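Local coordinates for protein bitiscetin (Bitis arietans, PDB 1JWI) that binds von Willebrand factor and induces its interaction with platelet GPIbalpha through the A1 domain, so that platelets aggregate, at residues Y64-G69 against K120-C125; E96-F101 against D114-E119. One frame throughout, in Å; residues are numbered along the deposited sequence.

Contact 1 (Y64-G69 against K120-C125)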
# COMPACT_ATOMS: atom_id res chain seq x y z
N TYR A 64 -3.67 11.96 15.71
CA TYR A 64 -4.15 11.78 14.34
C TYR A 64 -3.05 12.01 13.33
O TYR A 64 -2.08 12.72 13.61
CB TYR A 64 -5.26 12.79 14.02
CG TYR A 64 -6.53 12.68 14.81
CD1 TYR A 64 -7.39 11.60 14.66
CD2 TYR A 64 -6.92 13.71 15.68
CE1 TYR A 64 -8.60 11.53 15.35
CE2 TYR A 64 -8.12 13.65 16.38
CZ TYR A 64 -8.96 12.56 16.20
OH TYR A 64 -10.15 12.50 16.88
N ASP A 65 -3.20 11.40 12.16
CA ASP A 65 -2.26 11.63 11.08
C ASP A 65 -2.86 12.89 10.43
O ASP A 65 -3.99 13.27 10.76
CB ASP A 65 -2.27 10.48 10.07
CG ASP A 65 -1.80 9.16 10.69
OD1 ASP A 65 -2.66 8.31 11.01
OD2 ASP A 65 -0.59 8.97 10.85
N ALA A 66 -2.13 13.53 9.53
CA ALA A 66 -2.66 14.72 8.87
C ALA A 66 -2.52 14.59 7.36
O ALA A 66 -1.44 14.33 6.84
CB ALA A 66 -1.93 15.96 9.37
N TRP A 67 -3.64 14.76 6.64
CA TRP A 67 -3.66 14.67 5.19
C TRP A 67 -2.79 15.70 4.46
O TRP A 67 -2.77 16.88 4.83
CB TRP A 67 -5.09 14.87 4.65
CG TRP A 67 -6.06 13.77 4.95
CD1 TRP A 67 -7.32 13.92 5.45
CD2 TRP A 67 -5.89 12.37 4.70
NE1 TRP A 67 -7.95 12.69 5.53
CE2 TRP A 67 -7.09 11.73 5.07
CE3 TRP A 67 -4.83 11.60 4.19
CZ2 TRP A 67 -7.26 10.35 4.96
CZ3 TRP A 67 -5.01 10.22 4.08
CH2 TRP A 67 -6.21 9.61 4.46
N ILE A 68 -2.09 15.24 3.43
CA ILE A 68 -1.31 16.12 2.56
C ILE A 68 -1.83 15.77 1.16
O ILE A 68 -2.56 14.79 1.00
CB ILE A 68 0.23 15.92 2.65
CG1 ILE A 68 0.61 14.46 2.45
CG2 ILE A 68 0.74 16.47 3.97
CD1 ILE A 68 2.13 14.27 2.40
N GLY A 69 -1.46 16.56 0.15
CA GLY A 69 -1.99 16.34 -1.19
C GLY A 69 -1.50 15.23 -2.09
O GLY A 69 -1.72 15.29 -3.29
N LYS A 120 -11.05 9.72 8.48
CA LYS A 120 -11.20 11.13 8.81
C LYS A 120 -10.02 11.66 9.63
O LYS A 120 -9.79 11.21 10.76
CB LYS A 120 -12.52 11.37 9.56
CG LYS A 120 -13.76 11.11 8.71
CD LYS A 120 -15.04 11.42 9.47
CE LYS A 120 -16.26 10.94 8.68
NZ LYS A 120 -16.30 11.49 7.30
N ASN A 121 -9.29 12.60 9.06
CA ASN A 121 -8.12 13.18 9.73
C ASN A 121 -8.05 14.68 9.53
O ASN A 121 -8.70 15.22 8.63
CB ASN A 121 -6.83 12.60 9.15
CG ASN A 121 -6.65 11.13 9.43
OD1 ASN A 121 -6.70 10.70 10.58
ND2 ASN A 121 -6.44 10.35 8.37
N PRO A 122 -7.28 15.37 10.37
CA PRO A 122 -7.18 16.81 10.17
C PRO A 122 -6.35 16.94 8.89
O PRO A 122 -5.82 15.94 8.39
CB PRO A 122 -6.44 17.29 11.43
CG PRO A 122 -5.63 16.10 11.83
CD PRO A 122 -6.60 14.96 11.61
N PHE A 123 -6.23 18.15 8.36
CA PHE A 123 -5.48 18.32 7.12
C PHE A 123 -4.81 19.67 7.01
O PHE A 123 -5.05 20.58 7.81
CB PHE A 123 -6.40 18.09 5.92
CG PHE A 123 -7.63 18.94 5.93
CD1 PHE A 123 -8.72 18.59 6.72
CD2 PHE A 123 -7.71 20.08 5.14
CE1 PHE A 123 -9.87 19.38 6.72
CE2 PHE A 123 -8.85 20.87 5.14
CZ PHE A 123 -9.94 20.52 5.94
N ILE A 124 -3.98 19.80 5.99
CA ILE A 124 -3.24 21.03 5.77
C ILE A 124 -3.40 21.57 4.36
O ILE A 124 -3.12 20.87 3.38
CB ILE A 124 -1.74 20.80 6.05
CG1 ILE A 124 -0.94 22.05 5.68
CG2 ILE A 124 -1.25 19.60 5.25
CD1 ILE A 124 0.55 21.86 5.76
N CYS A 125 -3.85 22.81 4.28
CA CYS A 125 -4.04 23.49 3.00
C CYS A 125 -2.86 24.40 2.69
O CYS A 125 -2.14 24.86 3.58
CB CYS A 125 -5.32 24.33 3.03
SG CYS A 125 -6.86 23.38 3.26
O HOH W 1 -5.45 9.44 12.32

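Contact 2 (E96-F101 against D114-E119)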
# COMPACT_ATOMS: atom_id res chain seq x y z
N GLU A 96 -8.08 -3.54 2.79
CA GLU A 96 -8.35 -2.11 2.90
C GLU A 96 -7.28 -1.35 2.11
O GLU A 96 -6.16 -1.16 2.58
CB GLU A 96 -8.31 -1.68 4.37
CG GLU A 96 -8.99 -0.35 4.65
CD GLU A 96 -8.91 0.05 6.11
OE1 GLU A 96 -9.66 0.96 6.51
OE2 GLU A 96 -8.09 -0.53 6.85
N PRO A 97 -7.61 -0.92 0.87
CA PRO A 97 -6.65 -0.18 0.05
C PRO A 97 -6.22 1.11 0.74
O PRO A 97 -7.03 1.79 1.36
CB PRO A 97 -7.43 0.09 -1.23
CG PRO A 97 -8.35 -1.11 -1.32
CD PRO A 97 -8.83 -1.22 0.11
N THR A 98 -4.94 1.44 0.61
CA THR A 98 -4.39 2.65 1.22
C THR A 98 -3.74 3.45 0.08
O THR A 98 -2.57 3.23 -0.24
CB THR A 98 -3.32 2.28 2.29
OG1 THR A 98 -2.42 1.29 1.75
CG2 THR A 98 -4.00 1.72 3.54
N LYS A 99 -4.50 4.36 -0.51
CA LYS A 99 -3.98 5.12 -1.65
C LYS A 99 -3.75 6.61 -1.43
O LYS A 99 -3.26 7.30 -2.32
CB LYS A 99 -4.91 4.90 -2.85
CG LYS A 99 -5.12 3.41 -3.13
CD LYS A 99 -6.13 3.14 -4.22
CE LYS A 99 -5.53 3.31 -5.60
NZ LYS A 99 -6.54 2.94 -6.63
N CYS A 100 -4.10 7.10 -0.24
CA CYS A 100 -3.93 8.50 0.11
C CYS A 100 -2.81 8.63 1.15
O CYS A 100 -2.64 7.74 2.00
CB CYS A 100 -5.24 9.09 0.66
SG CYS A 100 -6.50 9.32 -0.63
N PHE A 101 -2.07 9.73 1.11
CA PHE A 101 -0.96 9.94 2.04
C PHE A 101 -1.14 11.07 3.04
O PHE A 101 -1.79 12.07 2.77
CB PHE A 101 0.34 10.15 1.27
CG PHE A 101 0.81 8.92 0.54
CD1 PHE A 101 0.21 8.54 -0.66
CD2 PHE A 101 1.84 8.12 1.06
CE1 PHE A 101 0.62 7.38 -1.34
CE2 PHE A 101 2.25 6.96 0.40
CZ PHE A 101 1.65 6.59 -0.80
N ASP A 114 0.99 5.78 3.93
CA ASP A 114 -0.19 5.49 3.12
C ASP A 114 -1.35 5.14 4.04
O ASP A 114 -1.21 4.32 4.95
CB ASP A 114 0.07 4.34 2.15
CG ASP A 114 0.53 3.08 2.86
OD1 ASP A 114 -0.14 2.04 2.70
OD2 ASP A 114 1.55 3.14 3.57
N LEU A 115 -2.51 5.74 3.79
CA LEU A 115 -3.70 5.53 4.62
C LEU A 115 -4.97 5.36 3.81
O LEU A 115 -5.02 5.68 2.63
CB LEU A 115 -3.88 6.74 5.55
CG LEU A 115 -2.73 7.11 6.48
CD1 LEU A 115 -2.88 8.55 6.96
CD2 LEU A 115 -2.72 6.13 7.65
N PRO A 116 -6.04 4.84 4.45
CA PRO A 116 -7.31 4.65 3.75
C PRO A 116 -7.85 6.04 3.44
O PRO A 116 -7.98 6.87 4.34
CB PRO A 116 -8.18 3.93 4.79
CG PRO A 116 -7.17 3.22 5.66
CD PRO A 116 -6.09 4.26 5.80
N CYS A 117 -8.14 6.31 2.17
CA CYS A 117 -8.64 7.62 1.77
C CYS A 117 -9.93 8.01 2.47
O CYS A 117 -10.24 9.20 2.57
CB CYS A 117 -8.86 7.64 0.26
SG CYS A 117 -7.37 7.49 -0.78
N GLY A 118 -10.69 7.03 2.94
CA GLY A 118 -11.95 7.31 3.61
C GLY A 118 -11.85 7.60 5.10
O GLY A 118 -12.86 7.84 5.76
N GLU A 119 -10.63 7.58 5.63
CA GLU A 119 -10.38 7.85 7.05
C GLU A 119 -10.51 9.35 7.32
O GLU A 119 -10.13 10.17 6.48
CB GLU A 119 -8.97 7.38 7.41
CG GLU A 119 -8.65 7.33 8.89
CD GLU A 119 -7.21 6.90 9.15
OE1 GLU A 119 -6.30 7.75 9.03
OE2 GLU A 119 -6.99 5.71 9.47
O HOH W 2 -7.61 4.20 0.10

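Contact 1 (Y64-G69 against K120-C125)
Trp67 and Asn121 cross at about a right angle in the dense half of this buried contact, with ring and amide planes 65° apart. Asn121 ND2 rests over the six-membered part of the indole, 3.5 Å from Trp67 CZ2, while Asn121 CB makes a CH-pi contact with the same ring system, 4.0 Å from the centroid of the Trp67 five-membered ring. Two bonds outside the pair limit its freedom: Trp67 NE1 donates to Gly23 O, and Asn121 ND2 donates to Glu119 OE1. At the edge of the indole, near its plane, Phe123 CB meets Trp67 CB at 3.7 Å. The Phe123 ring itself, with CG between backbone N and carbonyl carbon (chi1 54°), leads off toward Phe19.

Trp67, Ile68 and Gly69 open the WIGL sequence characteristic of C-type lectin-like domains. Here the short strand segment 66-68 runs at 39° to strand 121-125 and meets it in a single bridge at Trp67 and Phe123. Trp67 N donates to Pro122 O at 3.0 Å; the return bond from Ile124 N to Trp67 O is weak, and Ile124 CG2 presses on that same oxygen at 3.1 Å.

Toward Tyr64 the packing gives way to solvent. Tyr64 CB lies 3.5 Å from Pro122 CD, and a water accepts from Asp65 N; its approach to Asn121 OD1 is so short that the bond there is doubtful. Between the two regions Asp65 O is buried against Pro122 CD, at 3.2 Å, without a polar partner in the model.

Contact 2 (E96-F101 against D114-E119)
The Phe101 ring carries the backbone of Asp114 over one face: Asp114 CA makes a CH-pi contact 4.2 Å from the Phe101 ring centroid, displaced toward the rim on the side of CD2 and CE2. Asp114 CB continues the contact, 3.8 Å from Phe101 CE2, and the carboxylate plane stands 49° from the ring. An aromatic side chain of the other subunit meets the same phenyl group edge-to-face. The second carboxylate, that of Glu96, reaches Pro116 by its extended chain, and its OE1 lies 3.5 Å from Pro116 CG.

A chi1 of 57° folds the Asp114 carboxylate back over its own backbone and toward Thr98. Thr98 OG1 donates to Asp114 OD1 at 2.6 Å, and OD1 accepts on its anti lone pair, the one away from OD2. A polar side chain of the other subunit also bonds to this oxygen, so it is gripped from both chains. Asp114 N, by contrast, is buried with no partner in the model.

Cys100 and Leu115 form an antiparallel hydrogen-bonded pair. Leu115 N donates to Cys100 O at 2.7 Å, whereas the reverse bond is weak. The Cys100-Cys117 disulfide, with chi3 97°, fastens the start of this pairing to the type I turn Pro116-Glu119; its place matches a canonical disulfide of the C-type lectin fold. A water links Pro97 O, Lys99 N and Cys117 N.

Strands 100-103 and 112-115 form a hairpin, with strand 66-72 on the other side of strand 100-103. Trp67 of that strand packs against both Cys100 and Leu115, while Lys99 NZ bonds to Ser74 O and Thr76 O beyond its end.

How the contacts relate
Read from the N terminus, the chain enters contact 1 at 64-69, continues along strand 66-72 and a long excursion to 96-101, passes through the hairpin to 114-119, and returns directly at 120-125. Contact 2 therefore closes a short loop nested wholly within the larger one closed by contact 1. Their centres lie about 12 Å apart, yet they touch: Ile68 N lies 3.2 Å from Phe101 O in a probable hydrogen bond, and the Trp67 indole packs against Pro116 O and Glu119 O. Contact 1 thus joins the three-stranded sheet to the four-stranded sheet containing strand 121-126, whereas contact 2 ties together strands within the former.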